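PDB 4NNZ: probable zinc protease from Pseudomonas aeruginosa, which probably acts as one subunit of a heterodimeric, zinc-dependent peptidase of the M16 family. Local coordinates for residues V29-W34 and Y91-A96. Sequence-based numbering, arbitrary orientation.
Sequences VVSQLW and YYQVLA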
loop_
_atom_site.group_PDB
_atom_site.type_symbol
_atom_site.label_atom_id
_atom_site.label_comp_id
_atom_site.label_asym_id
_atom_site.label_seq_id
_atom_site.Cartn_x
_atom_site.Cartn_y
_atom_site.Cartn_z
ATOM N N VAL A 29 31.286 1.048 26.724
ATOM C CA VAL A 29 29.856 0.857 26.822
ATOM C C VAL A 29 29.130 1.199 25.538
ATOM O O VAL A 29 29.493 2.105 24.849
ATOM C CB VAL A 29 29.259 1.653 27.979
ATOM C CG1 VAL A 29 29.245 3.120 27.647
ATOM C CG2 VAL A 29 27.863 1.180 28.248
ATOM N N VAL A 30 28.066 0.481 25.257
ATOM C CA VAL A 30 27.295 0.705 24.062
ATOM C C VAL A 30 25.952 1.300 24.448
ATOM O O VAL A 30 25.299 0.809 25.312
ATOM C CB VAL A 30 27.217 -0.601 23.219
ATOM C CG1 VAL A 30 25.823 -1.127 22.976
ATOM C CG2 VAL A 30 27.918 -0.422 21.918
ATOM N N SER A 31 25.559 2.362 23.791
ATOM C CA SER A 31 24.284 2.953 24.059
ATOM C C SER A 31 23.488 3.044 22.797
ATOM O O SER A 31 23.920 3.662 21.879
ATOM C CB SER A 31 24.498 4.346 24.606
ATOM O OG SER A 31 23.380 4.799 25.313
ATOM N N GLN A 32 22.319 2.438 22.718
ATOM C CA GLN A 32 21.546 2.548 21.495
ATOM C C GLN A 32 20.183 3.116 21.723
ATOM O O GLN A 32 19.584 2.782 22.706
ATOM C CB GLN A 32 21.356 1.203 20.878
ATOM C CG GLN A 32 22.460 0.241 21.104
ATOM C CD GLN A 32 22.401 -0.865 20.113
ATOM O OE1 GLN A 32 21.357 -1.200 19.637
ATOM N NE2 GLN A 32 23.527 -1.417 19.790
ATOM N N LEU A 33 19.651 3.943 20.824
ATOM C CA LEU A 33 18.264 4.276 21.141
ATOM C C LEU A 33 17.272 3.795 20.097
ATOM O O LEU A 33 17.423 4.145 18.981
ATOM C CB LEU A 33 18.114 5.754 21.372
ATOM C CG LEU A 33 16.778 6.284 21.846
ATOM C CD1 LEU A 33 16.077 5.303 22.737
ATOM C CD2 LEU A 33 16.963 7.563 22.595
ATOM N N TRP A 34 16.256 3.009 20.448
ATOM C CA TRP A 34 15.397 2.437 19.431
ATOM C C TRP A 34 14.009 3.001 19.499
ATOM O O TRP A 34 13.348 2.873 20.479
ATOM C CB TRP A 34 15.300 0.940 19.632
ATOM C CG TRP A 34 16.545 0.232 19.399
ATOM C CD1 TRP A 34 17.642 0.296 20.140
ATOM C CD2 TRP A 34 16.838 -0.646 18.329
ATOM N NE1 TRP A 34 18.601 -0.468 19.625
ATOM C CE2 TRP A 34 18.134 -1.062 18.498
ATOM C CE3 TRP A 34 16.128 -1.109 17.238
ATOM C CZ2 TRP A 34 18.735 -1.920 17.638
ATOM C CZ3 TRP A 34 16.717 -1.942 16.394
ATOM C CH2 TRP A 34 18.010 -2.344 16.582
ATOM N N TYR A 91 19.361 4.630 16.881
ATOM C CA TYR A 91 20.575 5.388 16.959
ATOM C C TYR A 91 21.459 4.768 18.005
ATOM O O TYR A 91 21.029 4.529 19.086
ATOM C CB TYR A 91 20.293 6.824 17.320
ATOM C CG TYR A 91 19.318 7.547 16.451
ATOM C CD1 TYR A 91 17.982 7.326 16.560
ATOM C CD2 TYR A 91 19.736 8.479 15.557
ATOM C CE1 TYR A 91 17.091 7.998 15.785
ATOM C CE2 TYR A 91 18.849 9.157 14.776
ATOM C CZ TYR A 91 17.529 8.907 14.902
ATOM O OH TYR A 91 16.646 9.573 14.134
ATOM N N TYR A 92 22.701 4.497 17.669
ATOM C CA TYR A 92 23.596 3.890 18.608
ATOM C C TYR A 92 24.964 4.480 18.557
ATOM O O TYR A 92 25.410 4.915 17.539
ATOM C CB TYR A 92 23.721 2.416 18.329
ATOM C CG TYR A 92 24.249 2.135 16.968
ATOM C CD1 TYR A 92 23.404 2.012 15.908
ATOM C CD2 TYR A 92 25.590 2.006 16.743
ATOM C CE1 TYR A 92 23.876 1.752 14.652
ATOM C CE2 TYR A 92 26.080 1.744 15.492
ATOM C CZ TYR A 92 25.221 1.617 14.445
ATOM O OH TYR A 92 25.686 1.361 13.177
ATOM N N GLN A 93 25.639 4.444 19.683
ATOM C CA GLN A 93 26.975 4.914 19.783
ATOM C C GLN A 93 27.742 3.903 20.585
ATOM O O GLN A 93 27.179 3.179 21.329
ATOM C CB GLN A 93 26.997 6.272 20.461
ATOM C CG GLN A 93 26.161 6.344 21.714
ATOM C CD GLN A 93 25.376 7.630 21.847
ATOM O OE1 GLN A 93 24.219 7.615 22.248
ATOM N NE2 GLN A 93 26.001 8.739 21.527
ATOM N N VAL A 94 29.035 3.852 20.411
ATOM C CA VAL A 94 29.834 2.977 21.198
ATOM C C VAL A 94 30.898 3.859 21.793
ATOM O O VAL A 94 31.338 4.787 21.157
ATOM C CB VAL A 94 30.408 1.861 20.351
ATOM C CG1 VAL A 94 30.868 2.382 19.021
ATOM C CG2 VAL A 94 31.524 1.168 21.078
ATOM N N LEU A 95 31.271 3.607 23.033
ATOM C CA LEU A 95 32.087 4.568 23.734
ATOM C C LEU A 95 32.772 4.146 24.992
ATOM O O LEU A 95 32.550 3.093 25.538
ATOM C CB LEU A 95 31.273 5.809 24.011
ATOM C CG LEU A 95 29.784 5.575 24.196
ATOM C CD1 LEU A 95 29.404 5.461 25.647
ATOM C CD2 LEU A 95 29.026 6.688 23.557
ATOM N N ALA A 96 33.628 5.035 25.430
ATOM C CA ALA A 96 34.380 4.864 26.621
ATOM C C ALA A 96 33.504 5.064 27.808
ATOM O O ALA A 96 32.692 5.927 27.897
ATOM C CB ALA A 96 35.527 5.830 26.636
HETATM O O HOH W 1 22.341 6.066 21.710
#
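Gln-32 lays its CB and CG against the CB of Tyr-92, both carbons 3.7 Å from it, at a non-hydrogen-bonded pair of two antiparallel neighbours, strands 28-35 and 89-96, in the mixed six-stranded sheet of the M16 peptidase domain. CG of Gln-32 stands beside its backbone N and the chain runs on extended, which brings the amide near Trp-34, two residues along the same strand. There OE1 accepts NE1 of Trp-34 at 2.9 Å, through a lone pair in the carbonyl plane and almost in the plane of the indole. This bond, with a weak one from NE2 to Ser-372 OG on helix 367-379, which packs on this face, limits the rotation of the amide. Farther along, Val-30 sets its CG2 3.7 Å from CB of Val-94.

Backbone bonds in both directions join Val-29 to Leu-95 and Ser-31 to Gln-93, and Tyr-91 N bonds Leu-33 O. The side chains of these pairs occupy the other face, where Ser-31, Tyr-91, Gln-93 and Leu-95 touch helix 100-112; Tyr-91 OH bonds Tyr-185 OH. Gln-93 has CG wedged between its own N and carbonyl carbon (chi1 47°), which sets CG 3.5 Å from Ser-31 O; the bend at chi2 then turns the amide. That carbonyl takes the N-H of Gln-93, and a water lies within hydrogen-bonding distance of both Ser-31 O (2.9 Å) and Gln-93 OE1 (2.5 Å).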